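Local coordinates for uncharacterized conserved protein with double-stranded beta-helix domain (Klebsiella pneumoniae subsp. pneumoniae MGH 78578, PDB 3H8U) that is of unknown function but carries a cupin domain, a double-stranded beta-helix, and is expected to bind a metal ion, at residues S39-W44 against V110-P115; I52-H57 against G94-A99. All blocks are in the same frame, centred on the assembly; numbering follows the deposited sequence.

Contact 1 of 2, residues S39-W44 against V110-P115; sequences SVVVVW and VSVVAP
Val40 to Val43 pair with Val110 to Val113 as antiparallel strands, their axes 4.7 Å apart at closest and 156° between directions. Val40 and Val113 form one hydrogen-bonded pair, with N to O distances of 3.0 Å both ways. Val42 and Ser111 form the other, and Ser111 N reaches Val42 O at 2.8 Å. Val41 with Val112 and Val43 with Val110 are the non-hydrogen-bonded pairs, and these four valines share one face. There CG1 of Val41 meets CG1 of Val110 at 3.9 Å. Val40, Val42, Ser111 and Val113 line the other face. Ser111 CB sits at the edge of the Trp44 indole, 3.8 Å from CD1, while Val42 CG1 packs over an indole face. Ser111 OG, swung away from the backbone N (chi1 164°), accepts from two waters. One also donates to Val40 O, and the other accepts from Trp44 NE1 at 3.1 Å. Ser111 OG also hydrogen-bonds Asp62. The pair lies within one cupin sheet, flanked by strands 31-35 and 61-68, with 107-114 as its middle strand. Helix 17-20 touches Val43 and Val110, and the second subunit packs on Ser39, Val41, Val110 and Ala114.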
loop_
_atom_site.group_PDB
_atom_site.type_symbol
_atom_site.label_atom_id
_atom_site.label_comp_id
_atom_site.label_asym_id
_atom_site.label_seq_id
_atom_site.Cartn_x
_atom_site.Cartn_y
_atom_site.Cartn_z
ATOM N N SER A 39 -11.863 0.042 1.004
ATOM C CA SER A 39 -10.760 0.919 0.591
ATOM C C SER A 39 -10.923 1.351 -0.865
ATOM O O SER A 39 -11.560 0.679 -1.680
ATOM C CB SER A 39 -9.391 0.217 0.669
ATOM O OG SER A 39 -9.074 -0.213 2.005
ATOM N N VAL A 40 -10.272 2.456 -1.171
ATOM C CA VAL A 40 -10.037 2.869 -2.547
ATOM C C VAL A 40 -8.513 2.896 -2.750
ATOM O O VAL A 40 -7.789 3.508 -1.961
ATOM C CB VAL A 40 -10.689 4.239 -2.831
ATOM C CG1 VAL A 40 -10.285 4.764 -4.199
ATOM C CG2 VAL A 40 -12.213 4.148 -2.743
ATOM N N VAL A 41 -8.039 2.205 -3.778
ATOM C CA VAL A 41 -6.626 2.049 -4.046
ATOM C C VAL A 41 -6.372 2.793 -5.353
ATOM O O VAL A 41 -7.052 2.511 -6.385
ATOM C CB VAL A 41 -6.246 0.543 -4.198
ATOM C CG1 VAL A 41 -4.763 0.377 -4.577
ATOM C CG2 VAL A 41 -6.568 -0.236 -2.924
ATOM N N VAL A 42 -5.430 3.750 -5.300
ATOM C CA VAL A 42 -5.128 4.674 -6.400
ATOM C C VAL A 42 -3.601 4.705 -6.631
ATOM O O VAL A 42 -2.818 4.630 -5.687
ATOM C CB VAL A 42 -5.637 6.125 -6.076
ATOM C CG1 VAL A 42 -5.194 7.141 -7.120
ATOM C CG2 VAL A 42 -7.156 6.114 -5.934
ATOM N N VAL A 43 -3.210 4.763 -7.888
ATOM C CA VAL A 43 -1.813 4.983 -8.274
ATOM C C VAL A 43 -1.691 6.447 -8.709
ATOM O O VAL A 43 -2.379 6.894 -9.649
ATOM C CB VAL A 43 -1.382 4.024 -9.395
ATOM C CG1 VAL A 43 -0.073 4.496 -10.027
ATOM C CG2 VAL A 43 -1.243 2.615 -8.841
ATOM N N TRP A 44 -0.827 7.177 -8.006
ATOM C CA TRP A 44 -0.520 8.537 -8.304
ATOM C C TRP A 44 0.889 8.677 -8.910
ATOM O O TRP A 44 1.811 7.983 -8.511
ATOM C CB TRP A 44 -0.577 9.374 -7.034
ATOM C CG TRP A 44 -1.939 9.579 -6.503
ATOM C CD1 TRP A 44 -2.508 8.910 -5.462
ATOM C CD2 TRP A 44 -2.912 10.508 -6.971
ATOM N NE1 TRP A 44 -3.769 9.375 -5.241
ATOM C CE2 TRP A 44 -4.052 10.360 -6.148
ATOM C CE3 TRP A 44 -2.934 11.452 -7.986
ATOM C CZ2 TRP A 44 -5.200 11.134 -6.316
ATOM C CZ3 TRP A 44 -4.090 12.226 -8.166
ATOM C CH2 TRP A 44 -5.197 12.063 -7.330
ATOM N N VAL A 110 1.329 4.481 -4.209
ATOM C CA VAL A 110 0.069 3.801 -4.107
ATOM C C VAL A 110 -0.585 4.366 -2.859
ATOM O O VAL A 110 -0.050 4.250 -1.756
ATOM C CB VAL A 110 0.259 2.293 -3.967
ATOM C CG1 VAL A 110 -1.129 1.598 -3.667
ATOM C CG2 VAL A 110 0.924 1.729 -5.219
ATOM N N SER A 111 -1.766 4.936 -3.059
ATOM C CA SER A 111 -2.620 5.422 -1.991
ATOM C C SER A 111 -3.755 4.440 -1.662
ATOM O O SER A 111 -4.501 4.031 -2.570
ATOM C CB SER A 111 -3.248 6.754 -2.412
ATOM O OG SER A 111 -4.349 7.081 -1.590
ATOM N N VAL A 112 -3.887 4.115 -0.372
ATOM C CA VAL A 112 -5.009 3.335 0.119
ATOM C C VAL A 112 -5.789 4.211 1.104
ATOM O O VAL A 112 -5.304 4.475 2.199
ATOM C CB VAL A 112 -4.561 2.022 0.790
ATOM C CG1 VAL A 112 -5.815 1.181 1.249
ATOM C CG2 VAL A 112 -3.654 1.218 -0.152
ATOM N N VAL A 113 -6.979 4.644 0.682
ATOM C CA VAL A 113 -7.888 5.414 1.535
ATOM C C VAL A 113 -8.918 4.482 2.139
ATOM O O VAL A 113 -9.530 3.693 1.408
ATOM C CB VAL A 113 -8.583 6.518 0.725
ATOM C CG1 VAL A 113 -9.686 7.199 1.529
ATOM C CG2 VAL A 113 -7.530 7.556 0.286
ATOM N N ALA A 114 -9.091 4.560 3.457
ATOM C CA ALA A 114 -10.041 3.699 4.159
ATOM C C ALA A 114 -10.826 4.524 5.169
ATOM O O ALA A 114 -10.227 5.311 5.918
ATOM C CB ALA A 114 -9.310 2.556 4.870
ATOM N N PRO A 115 -12.164 4.370 5.192
ATOM C CA PRO A 115 -13.021 3.527 4.344
ATOM C C PRO A 115 -13.095 3.971 2.895
ATOM O O PRO A 115 -12.667 5.053 2.556
ATOM C CB PRO A 115 -14.413 3.647 4.995
ATOM C CG PRO A 115 -14.230 4.306 6.211
ATOM C CD PRO A 115 -12.965 5.069 6.209
HETATM O O HOH W 1 -6.820 6.253 -2.601
HETATM O O HOH W 2 -6.025 8.989 -3.173
#

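Contact 2 of 2, residues I52-H57 against G94-A99; sequences IASHVH and GQVHGA
His55 and His97 bring their imidazoles together at an oblique angle, with centroids 4.2 Å apart and planes at 41°. CE1 of each lies over the other ring's face, toward the rim. The two residues are paired across the strands, so both side chains start from the same face; chi1 near +60° places each CG between its backbone N and carbonyl carbon. His57 completes the cluster rim to rim, its ND1 3.6 Å from His97 CE1 and in the plane of the His97 ring. Three histidines gathered inside the barrel are consistent with the metal site of cupins, though no metal is seen among them. Hydrogen bonds orient the rings. His55 ND1 donates to Ala53 O at 2.7 Å, and His97 ND1 makes a long bond to Gln95 O at 3.3 Å. His97 NE2 is bonded to Asp62. Backbone bonds join His55 with His97 and Ile52 with Ala99. A beta bulge between these pairs shifts the register by one residue. Gly94 N also donates to His57 O. A water links His57 N to Gln95 O. Among apolar contacts, Ser54 CB meets Val96 CG1 at 3.9 Å.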
loop_
_atom_site.group_PDB
_atom_site.type_symbol
_atom_site.label_atom_id
_atom_site.label_comp_id
_atom_site.label_asym_id
_atom_site.label_seq_id
_atom_site.Cartn_x
_atom_site.Cartn_y
_atom_site.Cartn_z
ATOM N N ILE A 52 0.525 17.054 -5.577
ATOM C CA ILE A 52 -0.712 16.457 -5.105
ATOM C C ILE A 52 -1.352 17.510 -4.172
ATOM O O ILE A 52 -0.791 17.808 -3.136
ATOM C CB ILE A 52 -0.398 15.165 -4.312
ATOM C CG1 ILE A 52 0.437 14.157 -5.140
ATOM C CG2 ILE A 52 -1.666 14.522 -3.805
ATOM C CD1 ILE A 52 -0.252 13.580 -6.334
ATOM N N ALA A 53 -2.501 18.075 -4.523
ATOM C CA ALA A 53 -3.103 19.124 -3.705
ATOM C C ALA A 53 -3.376 18.659 -2.291
ATOM O O ALA A 53 -3.778 17.522 -2.070
ATOM C CB ALA A 53 -4.392 19.631 -4.307
ATOM N N SER A 54 -3.136 19.567 -1.354
ATOM C CA SER A 54 -3.355 19.322 0.044
ATOM C C SER A 54 -4.850 19.226 0.326
ATOM O O SER A 54 -5.669 20.023 -0.173
ATOM C CB SER A 54 -2.695 20.406 0.905
ATOM O OG SER A 54 -1.279 20.267 0.820
ATOM N N HIS A 55 -5.170 18.222 1.124
ATOM C CA HIS A 55 -6.533 17.874 1.428
ATOM C C HIS A 55 -6.607 17.095 2.743
ATOM O O HIS A 55 -5.602 16.633 3.282
ATOM C CB HIS A 55 -7.174 17.071 0.271
ATOM C CG HIS A 55 -6.501 15.771 -0.065
ATOM N ND1 HIS A 55 -5.261 15.690 -0.683
ATOM C CD2 HIS A 55 -6.937 14.495 0.056
ATOM C CE1 HIS A 55 -4.958 14.422 -0.889
ATOM N NE2 HIS A 55 -5.970 13.675 -0.483
ATOM N N VAL A 56 -7.834 17.004 3.244
ATOM C CA VAL A 56 -8.125 16.256 4.451
ATOM C C VAL A 56 -9.327 15.315 4.212
ATOM O O VAL A 56 -10.292 15.689 3.546
ATOM C CB VAL A 56 -8.379 17.252 5.639
ATOM C CG1 VAL A 56 -9.437 18.289 5.278
ATOM C CG2 VAL A 56 -8.750 16.511 6.920
ATOM N N HIS A 57 -9.259 14.103 4.752
ATOM C CA HIS A 57 -10.402 13.209 4.791
ATOM C C HIS A 57 -10.869 13.300 6.247
ATOM O O HIS A 57 -10.162 12.823 7.139
ATOM C CB HIS A 57 -10.044 11.741 4.505
ATOM C CG HIS A 57 -9.488 11.494 3.142
ATOM N ND1 HIS A 57 -8.136 11.444 2.905
ATOM C CD2 HIS A 57 -10.088 11.219 1.965
ATOM C CE1 HIS A 57 -7.927 11.213 1.623
ATOM N NE2 HIS A 57 -9.099 11.070 1.031
ATOM N N GLY A 94 -8.662 13.950 9.573
ATOM C CA GLY A 94 -8.446 15.300 10.084
ATOM C C GLY A 94 -7.001 15.792 9.963
ATOM O O GLY A 94 -6.664 16.878 10.451
ATOM N N GLN A 95 -6.155 15.006 9.305
ATOM C CA GLN A 95 -4.782 15.410 9.040
ATOM C C GLN A 95 -4.614 15.885 7.592
ATOM O O GLN A 95 -4.855 15.143 6.649
ATOM C CB GLN A 95 -3.804 14.277 9.380
ATOM C CG GLN A 95 -3.681 14.011 10.857
ATOM C CD GLN A 95 -2.495 13.115 11.203
ATOM O OE1 GLN A 95 -2.164 12.178 10.456
ATOM N NE2 GLN A 95 -1.908 13.350 12.374
ATOM N N VAL A 96 -4.167 17.130 7.427
ATOM C CA VAL A 96 -3.891 17.663 6.103
ATOM C C VAL A 96 -2.701 16.939 5.479
ATOM O O VAL A 96 -1.688 16.671 6.160
ATOM C CB VAL A 96 -3.598 19.190 6.142
ATOM C CG1 VAL A 96 -3.278 19.712 4.733
ATOM C CG2 VAL A 96 -4.780 19.951 6.693
ATOM N N HIS A 97 -2.820 16.592 4.200
ATOM C CA HIS A 97 -1.711 15.984 3.472
ATOM C C HIS A 97 -1.767 16.309 1.973
ATOM O O HIS A 97 -2.843 16.388 1.353
ATOM C CB HIS A 97 -1.662 14.455 3.693
ATOM C CG HIS A 97 -2.869 13.719 3.203
ATOM N ND1 HIS A 97 -4.142 13.969 3.689
ATOM C CD2 HIS A 97 -2.997 12.694 2.320
ATOM C CE1 HIS A 97 -4.997 13.156 3.084
ATOM N NE2 HIS A 97 -4.326 12.382 2.249
ATOM N N GLY A 98 -0.585 16.495 1.423
ATOM C CA GLY A 98 -0.369 16.817 0.013
ATOM C C GLY A 98 1.108 16.579 -0.275
ATOM O O GLY A 98 1.877 16.227 0.641
ATOM N N ALA A 99 1.542 16.777 -1.522
ATOM C CA ALA A 99 2.968 16.613 -1.816
ATOM C C ALA A 99 3.425 17.401 -3.034
ATOM O O ALA A 99 2.602 17.787 -3.847
ATOM C CB ALA A 99 3.306 15.139 -1.961
HETATM O O HOH W 3 -6.772 13.547 5.972
#

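Contacts 1 and 2 lie in the two facing sheets of the cupin barrel, with centres about 14 Å apart. Strand 40-46 leads directly into strand 51-56, and strand 97-101 into strand 107-114, so each chain passage crosses from one sheet to the other. The contacts touch at two places. At the first, Trp44 CE3 packs on Ile52 CD1 at 3.8 Å. At the second, Val113 CG2 lies 3.9 Å from His57 CE1, beside the histidine cluster. Asp62 of strand 61-68 joins the contacts as well, since its carboxylate bonds Ser111 through OD1 and His97 through OD2. Contact 1 thus borders the probable metal pocket that contact 2 lines. Both also reach the second subunit.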